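Local coordinates for protein C-type lectin domain family 4 member F (Mus musculus, PDB 6JJJ) that acts as a Kupffer cell receptor with affinity for galactose and fucose, binds glycolipids and could be involved in endocytosis, at residues A[18-23]-A[33-38]; A[24-29]-A[53-58]; A[43-48]-A[83-88]; A[59-64]-A[97-102]; A[91-96]-A[127-132]. One frame throughout, in Å; residues are numbered along the deposited sequence.

Interaction 1. Residues A[18-23]-A[33-38]; sequences NQVLQL and GNFYYF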
# COMPACT_ATOMS: atom_id res chain seq x y z
N ASN A 18 1.91 6.71 -8.55
CA ASN A 18 2.31 5.36 -8.93
C ASN A 18 3.61 4.96 -8.25
O ASN A 18 3.76 3.81 -7.80
CB ASN A 18 2.45 5.26 -10.45
CG ASN A 18 2.76 3.84 -10.91
OD1 ASN A 18 2.05 2.90 -10.56
ND2 ASN A 18 3.83 3.70 -11.68
N GLN A 19 4.57 5.89 -8.17
CA GLN A 19 5.88 5.56 -7.61
C GLN A 19 5.75 5.01 -6.19
O GLN A 19 6.47 4.09 -5.81
CB GLN A 19 6.77 6.80 -7.62
CG GLN A 19 8.18 6.57 -7.11
CD GLN A 19 9.06 7.79 -7.27
OE1 GLN A 19 8.69 8.75 -7.94
NE2 GLN A 19 10.24 7.77 -6.64
N VAL A 20 4.83 5.57 -5.40
CA VAL A 20 4.70 5.13 -4.02
C VAL A 20 4.03 3.76 -3.96
O VAL A 20 4.32 2.96 -3.06
CB VAL A 20 3.93 6.18 -3.20
CG1 VAL A 20 4.58 7.55 -3.35
CG2 VAL A 20 2.47 6.23 -3.62
N LEU A 21 3.15 3.46 -4.92
CA LEU A 21 2.55 2.13 -4.97
C LEU A 21 3.62 1.05 -5.12
O LEU A 21 3.62 0.05 -4.39
CB LEU A 21 1.56 2.04 -6.14
CG LEU A 21 0.25 2.80 -6.00
CD1 LEU A 21 -0.48 2.83 -7.33
CD2 LEU A 21 -0.64 2.16 -4.95
N GLN A 22 4.56 1.26 -6.05
CA GLN A 22 5.65 0.30 -6.22
C GLN A 22 6.42 0.11 -4.92
O GLN A 22 6.85 -1.01 -4.60
CB GLN A 22 6.59 0.77 -7.33
CG GLN A 22 5.92 0.85 -8.71
CD GLN A 22 6.75 1.60 -9.74
OE1 GLN A 22 7.86 2.06 -9.46
NE2 GLN A 22 6.22 1.72 -10.95
N LEU A 23 6.56 1.18 -4.13
CA LEU A 23 7.29 1.09 -2.87
C LEU A 23 6.53 0.25 -1.85
O LEU A 23 7.03 -0.77 -1.37
CB LEU A 23 7.55 2.49 -2.32
CG LEU A 23 8.57 3.35 -3.07
CD1 LEU A 23 8.55 4.78 -2.56
CD2 LEU A 23 9.95 2.73 -2.93
N GLY A 33 8.35 11.52 6.27
CA GLY A 33 8.91 12.06 5.05
C GLY A 33 9.64 11.06 4.18
O GLY A 33 9.65 11.21 2.96
N ASN A 34 10.25 10.04 4.78
CA ASN A 34 11.03 9.06 4.05
C ASN A 34 10.34 7.70 4.04
O ASN A 34 9.46 7.42 4.86
CB ASN A 34 12.45 8.94 4.63
CG ASN A 34 13.20 10.26 4.62
OD1 ASN A 34 13.68 10.70 3.57
ND2 ASN A 34 13.31 10.90 5.78
N PHE A 35 10.76 6.86 3.10
CA PHE A 35 10.33 5.47 3.04
C PHE A 35 11.47 4.57 3.50
O PHE A 35 12.63 4.79 3.16
CB PHE A 35 9.91 5.09 1.62
CG PHE A 35 8.53 5.56 1.25
CD1 PHE A 35 7.41 4.82 1.62
CD2 PHE A 35 8.34 6.73 0.54
CE1 PHE A 35 6.14 5.25 1.29
CE2 PHE A 35 7.08 7.17 0.20
CZ PHE A 35 5.97 6.43 0.57
N TYR A 36 11.12 3.56 4.30
CA TYR A 36 12.09 2.64 4.87
C TYR A 36 11.76 1.22 4.42
O TYR A 36 10.59 0.84 4.32
CB TYR A 36 12.09 2.70 6.40
CG TYR A 36 12.47 4.05 6.95
CD1 TYR A 36 11.56 5.09 6.99
CD2 TYR A 36 13.74 4.27 7.46
CE1 TYR A 36 11.91 6.33 7.50
CE2 TYR A 36 14.10 5.49 7.98
CZ TYR A 36 13.18 6.52 8.00
OH TYR A 36 13.55 7.74 8.52
N TYR A 37 12.81 0.45 4.13
CA TYR A 37 12.67 -0.95 3.73
C TYR A 37 13.46 -1.82 4.70
O TYR A 37 14.68 -1.68 4.81
CB TYR A 37 13.16 -1.17 2.30
CG TYR A 37 13.15 -2.61 1.86
CD1 TYR A 37 12.02 -3.19 1.30
CD2 TYR A 37 14.28 -3.40 2.01
CE1 TYR A 37 12.02 -4.51 0.90
CE2 TYR A 37 14.29 -4.72 1.62
CZ TYR A 37 13.16 -5.27 1.06
OH TYR A 37 13.17 -6.59 0.67
N PHE A 38 12.77 -2.74 5.38
CA PHE A 38 13.39 -3.69 6.29
C PHE A 38 13.55 -5.01 5.55
O PHE A 38 12.56 -5.62 5.14
CB PHE A 38 12.57 -3.84 7.56
CG PHE A 38 12.43 -2.56 8.33
CD1 PHE A 38 11.49 -1.62 7.97
CD2 PHE A 38 13.27 -2.28 9.40
CE1 PHE A 38 11.37 -0.43 8.66
CE2 PHE A 38 13.15 -1.09 10.10
CZ PHE A 38 12.20 -0.17 9.74

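Interaction 2. Residues A[24-29]-A[53-58]; sequences IAQNWK and TSQGAH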
# COMPACT_ATOMS: atom_id res chain seq x y z
N ILE A 24 5.32 0.68 -1.49
CA ILE A 24 4.56 -0.06 -0.49
C ILE A 24 4.19 -1.44 -1.01
O ILE A 24 4.04 -2.38 -0.23
CB ILE A 24 3.32 0.73 -0.04
CG1 ILE A 24 2.59 -0.02 1.09
CG2 ILE A 24 2.38 0.96 -1.21
CD1 ILE A 24 3.43 -0.28 2.34
N ALA A 25 4.03 -1.58 -2.33
CA ALA A 25 3.78 -2.91 -2.89
C ALA A 25 4.94 -3.85 -2.64
O ALA A 25 4.76 -5.07 -2.59
CB ALA A 25 3.49 -2.81 -4.38
N GLN A 26 6.15 -3.31 -2.47
CA GLN A 26 7.32 -4.10 -2.12
C GLN A 26 7.66 -3.99 -0.64
O GLN A 26 8.78 -4.33 -0.23
CB GLN A 26 8.51 -3.68 -2.98
CG GLN A 26 8.24 -3.81 -4.47
CD GLN A 26 9.40 -3.37 -5.33
OE1 GLN A 26 10.48 -3.97 -5.29
NE2 GLN A 26 9.20 -2.32 -6.11
N ASN A 27 6.70 -3.57 0.18
CA ASN A 27 6.87 -3.50 1.64
C ASN A 27 7.90 -2.45 2.02
O ASN A 27 8.82 -2.70 2.81
CB ASN A 27 7.24 -4.88 2.20
CG ASN A 27 6.12 -5.51 3.02
OD1 ASN A 27 5.29 -4.81 3.59
ND2 ASN A 27 6.10 -6.83 3.07
N TRP A 28 7.76 -1.26 1.45
CA TRP A 28 8.42 -0.07 1.96
C TRP A 28 7.46 0.62 2.92
O TRP A 28 6.29 0.83 2.58
CB TRP A 28 8.82 0.90 0.84
CG TRP A 28 10.05 0.48 0.09
CD1 TRP A 28 10.14 -0.50 -0.85
CD2 TRP A 28 11.37 1.03 0.22
NE1 TRP A 28 11.43 -0.60 -1.32
CE2 TRP A 28 12.20 0.33 -0.68
CE3 TRP A 28 11.94 2.04 1.01
CZ2 TRP A 28 13.56 0.60 -0.81
CZ3 TRP A 28 13.29 2.31 0.87
CH2 TRP A 28 14.09 1.59 -0.03
N LYS A 29 7.92 0.93 4.12
CA LYS A 29 7.08 1.57 5.13
C LYS A 29 7.42 3.05 5.24
O LYS A 29 8.60 3.43 5.25
CB LYS A 29 7.23 0.87 6.48
CG LYS A 29 6.31 -0.34 6.63
CD LYS A 29 6.79 -1.51 5.77
CE LYS A 29 5.91 -2.75 5.91
NZ LYS A 29 4.63 -2.65 5.14
N THR A 53 21.25 1.04 -2.96
CA THR A 53 21.57 1.86 -4.13
C THR A 53 20.73 1.43 -5.32
O THR A 53 20.14 2.27 -6.01
CB THR A 53 23.06 1.74 -4.47
OG1 THR A 53 23.41 0.35 -4.60
CG2 THR A 53 23.92 2.39 -3.40
N SER A 54 20.66 0.12 -5.58
CA SER A 54 19.87 -0.37 -6.70
C SER A 54 18.47 0.21 -6.67
O SER A 54 17.91 0.58 -7.71
CB SER A 54 19.81 -1.90 -6.69
OG SER A 54 18.90 -2.36 -5.71
N GLN A 55 17.89 0.33 -5.48
CA GLN A 55 16.56 0.89 -5.33
C GLN A 55 16.60 2.39 -5.07
O GLN A 55 15.63 2.95 -4.53
CB GLN A 55 15.83 0.19 -4.18
CG GLN A 55 15.96 -1.33 -4.18
CD GLN A 55 15.50 -2.01 -5.45
OE1 GLN A 55 15.85 -1.60 -6.56
NE2 GLN A 55 14.72 -3.08 -5.29
N GLY A 56 17.67 3.07 -5.47
CA GLY A 56 17.75 4.51 -5.30
C GLY A 56 17.67 4.95 -3.86
O GLY A 56 17.17 6.05 -3.58
N ALA A 57 18.15 4.13 -2.93
CA ALA A 57 18.12 4.43 -1.51
C ALA A 57 19.52 4.25 -0.94
O ALA A 57 20.46 3.83 -1.63
CB ALA A 57 17.12 3.53 -0.78
N HIS A 58 19.66 4.56 0.35
CA HIS A 58 20.88 4.32 1.10
C HIS A 58 20.50 3.73 2.46
O HIS A 58 19.35 3.83 2.90
CB HIS A 58 21.70 5.60 1.29
CG HIS A 58 22.35 6.09 0.03
ND1 HIS A 58 22.51 7.43 -0.26
CD2 HIS A 58 22.88 5.41 -1.01
CE1 HIS A 58 23.12 7.55 -1.42
NE2 HIS A 58 23.35 6.35 -1.90

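Interaction 3. Residues A[43-48]-A[83-88]; sequences KPWREA and GLTDQG. With CA (calcium ion), chain G.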
# COMPACT_ATOMS: atom_id res chain seq x y z
N LYS A 43 22.64 -10.02 4.45
CA LYS A 43 23.79 -9.88 3.57
C LYS A 43 24.83 -9.03 4.27
O LYS A 43 24.54 -8.36 5.27
CB LYS A 43 23.39 -9.25 2.23
CG LYS A 43 22.34 -10.02 1.45
CD LYS A 43 21.96 -9.29 0.17
CE LYS A 43 20.84 -10.01 -0.58
NZ LYS A 43 20.47 -9.29 -1.83
N PRO A 44 26.08 -9.03 3.76
CA PRO A 44 27.11 -8.15 4.33
C PRO A 44 26.78 -6.67 4.20
O PRO A 44 25.79 -6.31 3.57
CB PRO A 44 28.37 -8.51 3.53
CG PRO A 44 28.12 -9.88 3.02
CD PRO A 44 26.63 -9.96 2.76
N TRP A 45 27.62 -5.82 4.78
CA TRP A 45 27.32 -4.39 4.80
C TRP A 45 27.35 -3.78 3.40
O TRP A 45 26.43 -3.05 3.01
CB TRP A 45 28.30 -3.67 5.72
CG TRP A 45 27.88 -2.26 6.01
CD1 TRP A 45 27.14 -1.82 7.07
CD2 TRP A 45 28.19 -1.10 5.23
NE1 TRP A 45 26.96 -0.46 7.00
CE2 TRP A 45 27.59 0.01 5.87
CE3 TRP A 45 28.90 -0.89 4.05
CZ2 TRP A 45 27.69 1.30 5.37
CZ3 TRP A 45 29.00 0.40 3.56
CH2 TRP A 45 28.40 1.48 4.22
N ARG A 46 28.41 -4.06 2.63
CA ARG A 46 28.47 -3.52 1.27
C ARG A 46 27.35 -4.08 0.40
O ARG A 46 26.65 -3.34 -0.29
CB ARG A 46 29.83 -3.79 0.62
CG ARG A 46 30.06 -5.24 0.24
CD ARG A 46 31.44 -5.46 -0.37
NE ARG A 46 31.66 -6.87 -0.70
CZ ARG A 46 32.23 -7.75 0.12
NH1 ARG A 46 32.68 -7.37 1.30
NH2 ARG A 46 32.37 -9.01 -0.26
N GLU A 47 27.17 -5.41 0.43
CA GLU A 47 26.10 -6.02 -0.34
C GLU A 47 24.75 -5.41 0.03
O GLU A 47 23.88 -5.22 -0.82
CB GLU A 47 26.08 -7.53 -0.13
CG GLU A 47 27.31 -8.25 -0.64
CD GLU A 47 27.24 -8.56 -2.13
OE1 GLU A 47 26.26 -9.19 -2.56
OE2 GLU A 47 28.18 -8.18 -2.86
N ALA A 48 24.58 -5.08 1.31
CA ALA A 48 23.36 -4.40 1.74
C ALA A 48 23.26 -3.02 1.10
O ALA A 48 22.17 -2.58 0.72
CB ALA A 48 23.32 -4.30 3.26
N GLY A 83 23.73 2.85 7.81
CA GLY A 83 24.68 3.52 6.94
C GLY A 83 25.81 4.27 7.62
O GLY A 83 26.29 5.27 7.08
N LEU A 84 26.24 3.81 8.78
CA LEU A 84 27.35 4.42 9.50
C LEU A 84 28.61 3.57 9.36
O LEU A 84 28.53 2.34 9.25
CB LEU A 84 27.01 4.60 10.98
CG LEU A 84 27.78 5.69 11.73
CD1 LEU A 84 27.57 7.05 11.10
CD2 LEU A 84 27.39 5.70 13.21
N THR A 85 29.76 4.23 9.36
CA THR A 85 31.03 3.53 9.25
C THR A 85 32.19 4.50 9.42
O THR A 85 32.11 5.67 9.03
CB THR A 85 31.15 2.81 7.89
OG1 THR A 85 32.48 2.27 7.75
CG2 THR A 85 30.87 3.77 6.74
N ASP A 86 33.28 3.99 10.00
CA ASP A 86 34.54 4.70 10.15
C ASP A 86 35.61 3.99 9.33
O ASP A 86 36.76 3.87 9.72
CB ASP A 86 34.95 4.81 11.62
CG ASP A 86 35.31 3.48 12.24
OD1 ASP A 86 35.13 2.44 11.57
OD2 ASP A 86 35.77 3.47 13.40
N GLN A 87 35.20 3.49 8.17
CA GLN A 87 36.07 2.74 7.27
C GLN A 87 37.21 3.57 6.72
O GLN A 87 38.33 3.41 7.20
CB GLN A 87 35.19 2.18 6.16
CG GLN A 87 35.86 1.38 5.09
CD GLN A 87 34.84 0.85 4.10
OE1 GLN A 87 34.66 -0.35 3.98
NE2 GLN A 87 34.14 1.75 3.43
N GLY A 88 36.90 4.61 5.96
CA GLY A 88 37.94 5.42 5.33
C GLY A 88 39.06 5.73 6.30
O GLY A 88 40.22 5.47 6.00
CA CA G . 36.09 1.21 13.22

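Interaction 4. Residues A[59-64]-A[97-102]; sequences LASVTS and DGTPFN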
# COMPACT_ATOMS: atom_id res chain seq x y z
N LEU A 59 21.48 3.12 3.11
CA LEU A 59 21.27 2.57 4.44
C LEU A 59 20.83 3.67 5.40
O LEU A 59 21.47 4.72 5.49
CB LEU A 59 22.54 1.89 4.94
CG LEU A 59 22.93 0.62 4.19
CD1 LEU A 59 24.36 0.20 4.53
CD2 LEU A 59 21.96 -0.51 4.51
N ALA A 60 19.74 3.41 6.12
CA ALA A 60 19.06 4.45 6.89
C ALA A 60 20.04 5.24 7.76
O ALA A 60 21.07 4.73 8.20
CB ALA A 60 17.98 3.82 7.77
N SER A 61 19.68 6.50 8.00
CA SER A 61 20.40 7.40 8.89
C SER A 61 19.49 7.80 10.05
O SER A 61 18.35 7.33 10.15
CB SER A 61 20.87 8.64 8.12
OG SER A 61 21.48 8.29 6.90
N VAL A 62 19.99 8.68 10.91
CA VAL A 62 19.20 9.22 12.02
C VAL A 62 19.42 10.73 12.09
O VAL A 62 20.39 11.20 12.69
CB VAL A 62 19.53 8.54 13.36
CG1 VAL A 62 19.08 7.08 13.35
CG2 VAL A 62 21.02 8.64 13.66
N THR A 63 18.51 11.49 11.49
CA THR A 63 18.50 12.93 11.69
C THR A 63 17.92 13.32 13.05
O THR A 63 18.22 14.40 13.56
CB THR A 63 17.71 13.63 10.59
OG1 THR A 63 17.72 15.05 10.80
CG2 THR A 63 16.26 13.14 10.56
N SER A 64 17.11 12.44 13.65
CA SER A 64 16.45 12.71 14.92
C SER A 64 16.51 11.45 15.78
O SER A 64 17.05 10.42 15.37
CB SER A 64 15.00 13.16 14.68
OG SER A 64 14.28 12.20 13.92
N ASP A 97 24.81 8.23 3.17
CA ASP A 97 23.93 9.04 2.34
C ASP A 97 24.45 10.47 2.19
O ASP A 97 24.27 11.08 1.13
CB ASP A 97 22.51 9.05 2.92
CG ASP A 97 22.45 9.67 4.30
OD1 ASP A 97 23.50 10.15 4.79
OD2 ASP A 97 21.36 9.67 4.90
N GLY A 98 25.07 11.02 3.23
CA GLY A 98 25.56 12.38 3.19
C GLY A 98 25.34 13.17 4.46
O GLY A 98 26.07 14.13 4.73
N THR A 99 24.33 12.80 5.23
CA THR A 99 24.00 13.47 6.48
C THR A 99 25.24 13.69 7.34
O THR A 99 25.96 12.73 7.64
CB THR A 99 22.97 12.64 7.25
OG1 THR A 99 21.87 12.30 6.40
CG2 THR A 99 22.46 13.41 8.46
N PRO A 100 25.53 14.93 7.75
CA PRO A 100 26.55 15.15 8.78
C PRO A 100 26.01 14.89 10.18
O PRO A 100 24.82 15.05 10.46
CB PRO A 100 26.92 16.63 8.60
CG PRO A 100 25.61 17.25 8.19
CD PRO A 100 24.88 16.20 7.35
N PHE A 101 26.92 14.44 11.06
CA PHE A 101 26.59 14.13 12.45
C PHE A 101 27.68 14.50 13.46
O PHE A 101 28.57 15.27 13.15
CB PHE A 101 26.24 12.65 12.62
CG PHE A 101 27.42 11.74 12.92
CD1 PHE A 101 28.51 11.70 12.08
CD2 PHE A 101 27.43 10.97 14.05
CE1 PHE A 101 29.57 10.88 12.36
CE2 PHE A 101 28.48 10.16 14.33
CZ PHE A 101 29.55 10.12 13.48
N ASN A 102 27.58 13.90 14.64
CA ASN A 102 28.51 14.08 15.74
C ASN A 102 28.08 15.10 16.75
O ASN A 102 28.75 16.08 17.00
CB ASN A 102 29.93 14.37 15.27

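Interaction 5. Residues A[91-96]-A[127-132]; sequences GIWRWV and DCVHVR. With CA (calcium ion), chain G.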
# COMPACT_ATOMS: atom_id res chain seq x y z
N GLY A 91 39.08 6.72 12.80
CA GLY A 91 38.55 7.64 13.78
C GLY A 91 37.20 8.20 13.42
O GLY A 91 36.23 8.07 14.18
N ILE A 92 37.10 8.82 12.25
CA ILE A 92 35.90 9.56 11.88
C ILE A 92 34.85 8.58 11.38
O ILE A 92 35.13 7.72 10.53
CB ILE A 92 36.22 10.62 10.81
CG1 ILE A 92 36.44 9.96 9.45
CG2 ILE A 92 37.45 11.43 11.22
CD1 ILE A 92 36.99 10.88 8.38
N TRP A 93 33.63 8.71 11.90
CA TRP A 93 32.46 8.06 11.34
C TRP A 93 31.77 9.02 10.37
O TRP A 93 31.99 10.24 10.41
CB TRP A 93 31.48 7.65 12.44
CG TRP A 93 32.06 6.73 13.46
CD1 TRP A 93 32.70 7.08 14.61
CD2 TRP A 93 32.01 5.29 13.45
NE1 TRP A 93 33.07 5.96 15.31
CE2 TRP A 93 32.66 4.85 14.62
CE3 TRP A 93 31.50 4.35 12.57
CZ2 TRP A 93 32.81 3.50 14.92
CZ3 TRP A 93 31.64 3.00 12.87
CH2 TRP A 93 32.29 2.59 14.04
N ARG A 94 30.93 8.47 9.51
CA ARG A 94 30.17 9.30 8.57
C ARG A 94 29.06 8.47 7.95
O ARG A 94 29.23 7.26 7.73
CB ARG A 94 31.08 9.87 7.48
N TRP A 95 27.93 9.11 7.70
CA TRP A 95 26.81 8.45 7.05
C TRP A 95 27.09 8.29 5.56
O TRP A 95 27.75 9.12 4.94
CB TRP A 95 25.52 9.24 7.27
CG TRP A 95 25.11 9.30 8.70
CD1 TRP A 95 25.17 10.38 9.53
CD2 TRP A 95 24.57 8.23 9.48
NE1 TRP A 95 24.71 10.04 10.78
CE2 TRP A 95 24.33 8.73 10.78
CE3 TRP A 95 24.26 6.89 9.21
CZ2 TRP A 95 23.81 7.94 11.80
CZ3 TRP A 95 23.74 6.11 10.23
CH2 TRP A 95 23.52 6.64 11.50
N VAL A 96 26.58 7.19 5.00
CA VAL A 96 26.83 6.90 3.59
C VAL A 96 25.95 7.75 2.68
O VAL A 96 26.32 7.97 1.52
CB VAL A 96 26.62 5.40 3.32
CG1 VAL A 96 25.16 5.02 3.53
CG2 VAL A 96 27.08 5.04 1.92
N ASP A 127 34.10 -1.76 11.48
CA ASP A 127 33.92 -0.49 10.80
C ASP A 127 32.52 -0.32 10.24
O ASP A 127 32.30 0.52 9.36
CB ASP A 127 34.94 -0.32 9.67
CG ASP A 127 36.37 -0.36 10.17
OD1 ASP A 127 36.61 0.08 11.31
OD2 ASP A 127 37.24 -0.83 9.41
N CYS A 128 31.55 -1.09 10.72
CA CYS A 128 30.18 -1.01 10.25
C CYS A 128 29.25 -1.14 11.44
O CYS A 128 29.57 -1.82 12.42
CB CYS A 128 29.87 -2.08 9.19
SG CYS A 128 30.72 -1.80 7.61
N VAL A 129 28.10 -0.47 11.37
CA VAL A 129 27.19 -0.34 12.49
C VAL A 129 25.87 -1.03 12.17
O VAL A 129 25.32 -0.85 11.07
CB VAL A 129 26.94 1.14 12.85
CG1 VAL A 129 25.98 1.26 14.01
CG2 VAL A 129 28.26 1.83 13.15
N HIS A 130 25.35 -1.80 13.12
CA HIS A 130 24.00 -2.34 13.06
C HIS A 130 23.26 -1.94 14.33
O HIS A 130 23.84 -1.36 15.25
CB HIS A 130 24.01 -3.86 12.87
CG HIS A 130 24.73 -4.62 13.95
ND1 HIS A 130 25.26 -5.87 13.74
CD2 HIS A 130 25.00 -4.30 15.23
CE1 HIS A 130 25.83 -6.30 14.86
NE2 HIS A 130 25.68 -5.36 15.78
N VAL A 131 21.97 -2.27 14.39
CA VAL A 131 21.12 -1.85 15.50
C VAL A 131 20.25 -3.03 15.95
O VAL A 131 19.59 -3.66 15.12
CB VAL A 131 20.21 -0.67 15.10
CG1 VAL A 131 19.44 -0.14 16.31
CG2 VAL A 131 21.04 0.44 14.46
N ARG A 132 20.25 -3.29 17.26
CA ARG A 132 19.26 -4.16 17.89
C ARG A 132 18.37 -3.37 18.84
O ARG A 132 17.15 -3.37 18.70
CB ARG A 132 19.97 -5.30 18.63
CA CA G . 36.09 1.21 13.22

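Interaction 1. Residues A[18-23]-A[33-38]
Leu-23 of helix 9-25 meets Phe-35 of strand 34-38 in a CH-pi contact. The methyl CD1 lies over one face of the phenyl ring. It stands 3.9 Å from the centroid of the Phe-35 ring, about 20° off the ring normal. It is displaced toward the rim, and the nearest ring atom is CD2, with Leu-23 CD1 to Phe-35 CD2 at 3.7 Å. The CB of each residue is directed at the other segment. Phe-35 carries CG opposite its carbonyl carbon (chi1 -79°), which brings the ring out from the strand to the helix.

The second contact is plain apolar packing. Val-20 lies one turn earlier on the helix. Its CB approaches the far corner of the ring obliquely, with Val-20 CB to Phe-35 CZ at 4.3 Å. The valine and leucine, three residues apart, thus share one aromatic ring.

No hydrogen bond joins the two segments. Polar bonds run inside the helix and between strands instead. In the helix, Gln-22 N donates to Asn-18 O at 3.2 Å. In the sheet, Phe-35 pairs through its backbone with Lys-150 of strand 147-151.

Tyr-30 meets the Phe-35 ring edge-to-face, and Trp-154 covers Val-20. Leu-21 packs on its counterparts in the second and third subunits, and Val-20 also reaches Leu-21 of the third subunit.

The chemistry is wholly apolar and the touching side chains are buried. The helix is therefore held to strand 34-38 by hydrophobic burial, close to where it also packs against the other subunits.

Interaction 2. Residues A[24-29]-A[53-58]
Trp-28 and Ala-57 meet just past two Schellman motifs, each closing a helix. Helix 9-25 is ended by Asn-27, which has a positive phi, and Asn-27 N donates to Ile-24 O at 2.9 Å. Helix 45-54 is ended by Gly-56 in the same way, with Gly-56 N to Thr-53 O at 2.7 Å. Each turn releases the chain into an extended run, and Trp-28 and Ala-57 are the first residues past the two turns.

Trp-28 carries most of the contact. Its CG lies opposite the carbonyl carbon (chi1 -77°), and the indole reaches across to segment 53-58 with its six-membered ring foremost. Ala-57 CB sits at the edge of the indole, near its plane, 3.7 Å from Trp-28 CH2. Gln-55 adds its aliphatic base, with Gln-55 CB to Trp-28 CZ2 at 4.1 Å, in an oblique approach. No hydrogen bond crosses between the segments. The neighbouring Gln-26 has its amide NE2 bound to Gln-22 O of the preceding helix 9-25.

Within segment 24-29, Lys-29 NZ donates to Asn-27 OD1 at 2.7 Å. The lysine nitrogen is tilted 20° from the carbonyl plane. Asn-27 OD1 also receives a weak bond from Lys-29 of the second subunit, so this polar pair lies at the trimer interface.

Tyr-37 meets the indole of Trp-28, and Cys-148 of strand 147-151 touches both Trp-28 and Ala-57. The arrangement is a pair of Schellman helix ends whose following residues pack on the sheet of strands 28-31, 34-38, 147-151 and 58-59 in a C-type lectin fold.

Interaction 3. Residues A[43-48]-A[83-88]
Trp-45, at the start of helix 45-54, packs its indole against the backbone of Gly-83 and Leu-84. This is the close part of the contact. Gly-83 CA lies at the edge of the indole, near its plane, 4.1 Å from Trp-45 CZ2. Leu-84 O comes to 3.9 Å from Trp-45 NE1 in an oblique position, and this pair is not a hydrogen bond. The indole N-H is used by Ile-82 O, one residue before the segment. That bond ties the ring to the strand and limits its rotation. Trp-45 holds CG opposite its backbone N (chi1 -168°), which carries the ring out from the helix to the strand. Thr-85 is the partly exposed end of this close part. Its methyl approaches the far corner of the ring, with Thr-85 CG2 to Trp-45 CH2 at 4.2 Å. Its hydroxyl is engaged with Asp-127 O.

The loose side follows. Beyond Thr-85 segment 83-88 runs away from helix 45-54. Gln-87 has its CB directed back at the helix, but its side chain stays 5.3 Å away at the nearest approach. Arg-46 and Glu-47 on the helix are exposed to solvent.

Asp-86 has another task. Both its oxygens, OD1 and OD2, bind the calcium ion at 2.3 Å, with Glu-90, Asn-117, Glu-126 and Asp-127 completing the site.

Helix 45-54 thus rests on strand 80-85 through one indole. Trp-81 meets that indole edge-to-face, and Cys-128 of the adjacent strand 128-131 touches it too. Strand 94-95 flanks strand 80-85 on its other edge, where Thr-85 pairs with Arg-94.

Interaction 4. Residues A[59-64]-A[97-102]
With chi1 at 62°, Asp-97 has its carboxylate carbon lodged between the backbone N and the carbonyl carbon, and the group turns toward Ser-61. Ser-61 OG lies opposite its carbonyl carbon (chi1 -47°). The two side chains then meet through oxygen atoms. Ser-61 OG donates to Asp-97 OD2. The modelled separation of these two atoms, 2.4 Å, is too short to be taken literally at this resolution.

The same carboxylate also folds back on its own loop. Thr-99 N donates to Asp-97 OD1 at 2.8 Å, coming from well above the carboxylate plane. This is an Asx turn. Thr-99 OG1 donates to Asp-97 OD2 at 3.1 Å from the syn side, 32° out of the plane. As modelled, Asp-97 OD2 takes a hydroxyl from each segment. The two bonds from Thr-99 hold both oxygens and would limit the rotation of the carboxylate. The two hydroxyls themselves stay apart, with Ser-61 OG to Thr-99 OG1 at 4.1 Å. Gly-98, at the tip of the turn, has backbone angles that call for glycine.

Lys-149 and Trp-95 cover Ser-61, the buried end of the bond, while Asp-97 and Thr-99 remain partly exposed.

An Asx turn that lends its second carboxylate oxygen to a facing serine here joins two irregular stretches of the C-type lectin fold. One leads into helix 65-75, and the other leaves strand 94-95 for the long loop region.

Interaction 5. Residues A[91-96]-A[127-132]
The indole of Trp-93 and the methyl CG2 of Val-129 form the main contact. CG2 comes at the six-membered ring obliquely. The closest pair is Trp-93 CZ3 to Val-129 CG2 at 3.6 Å. The carbonyl carbon of Asp-127 is also oblique to the ring, with Trp-93 CZ3 to Asp-127 C at 4.3 Å. The Trp-110 ring meets the Trp-93 indole at about 55° between planes, and Asp-86, Phe-101 and Asp-137 also touch this side chain.

Trp-93 has CG opposite its carbonyl carbon (chi1 -58°), and from there the ring extends over to segment 127-132. Val-129 directs its CB at the tryptophan. The contact is apolar, with no hydrogen bond between the segments.

The calcium ion lies beside this packing. Asp-127 OD1 binds it at 2.3 Å. Trp-93 CH2 is 4.1 Å from the calcium ion and is not a ligand. Asp-86, Glu-90, Asn-117 and Glu-126 supply the other ligands. The tryptophan therefore packs next to the metal shell and covers the backbone of Asp-127, one of its ligand residues.

Asp-127 and Cys-128 both face Met-138 in a classic beta bulge next to the calcium site. Cys-128 is joined to Cys-140 by a disulfide. Strand 80-85 runs between strands 94-95 and 128-131, pairing with both. Trp-93, just before strand 94-95, reaches past strand 80-85 to strand 128-131. Trp-135 of strand 135-138 packs on Val-129 from the neighbouring strand.

Interactions 1 and 2 belong to the end of the domain where helix 9-25 meets the sheet of strands 28-31 and 34-38, and both touch the second subunit. Interactions 3 and 5 lie across the chain's centre from interaction 1, their own centres about 7 Å apart. They share the second sheet and one calcium ion, bound by Asp-86 and Asp-127. Helix 45-54 links the two ends, entering interactions 2 and 3. Interactions 1, 3 and 5 are buried and rest mainly on aromatic rings. Interaction 2 is partly buried. Interaction 4, also partly buried, stands apart as a polar contact between loops, and Phe-101 connects it to interaction 5.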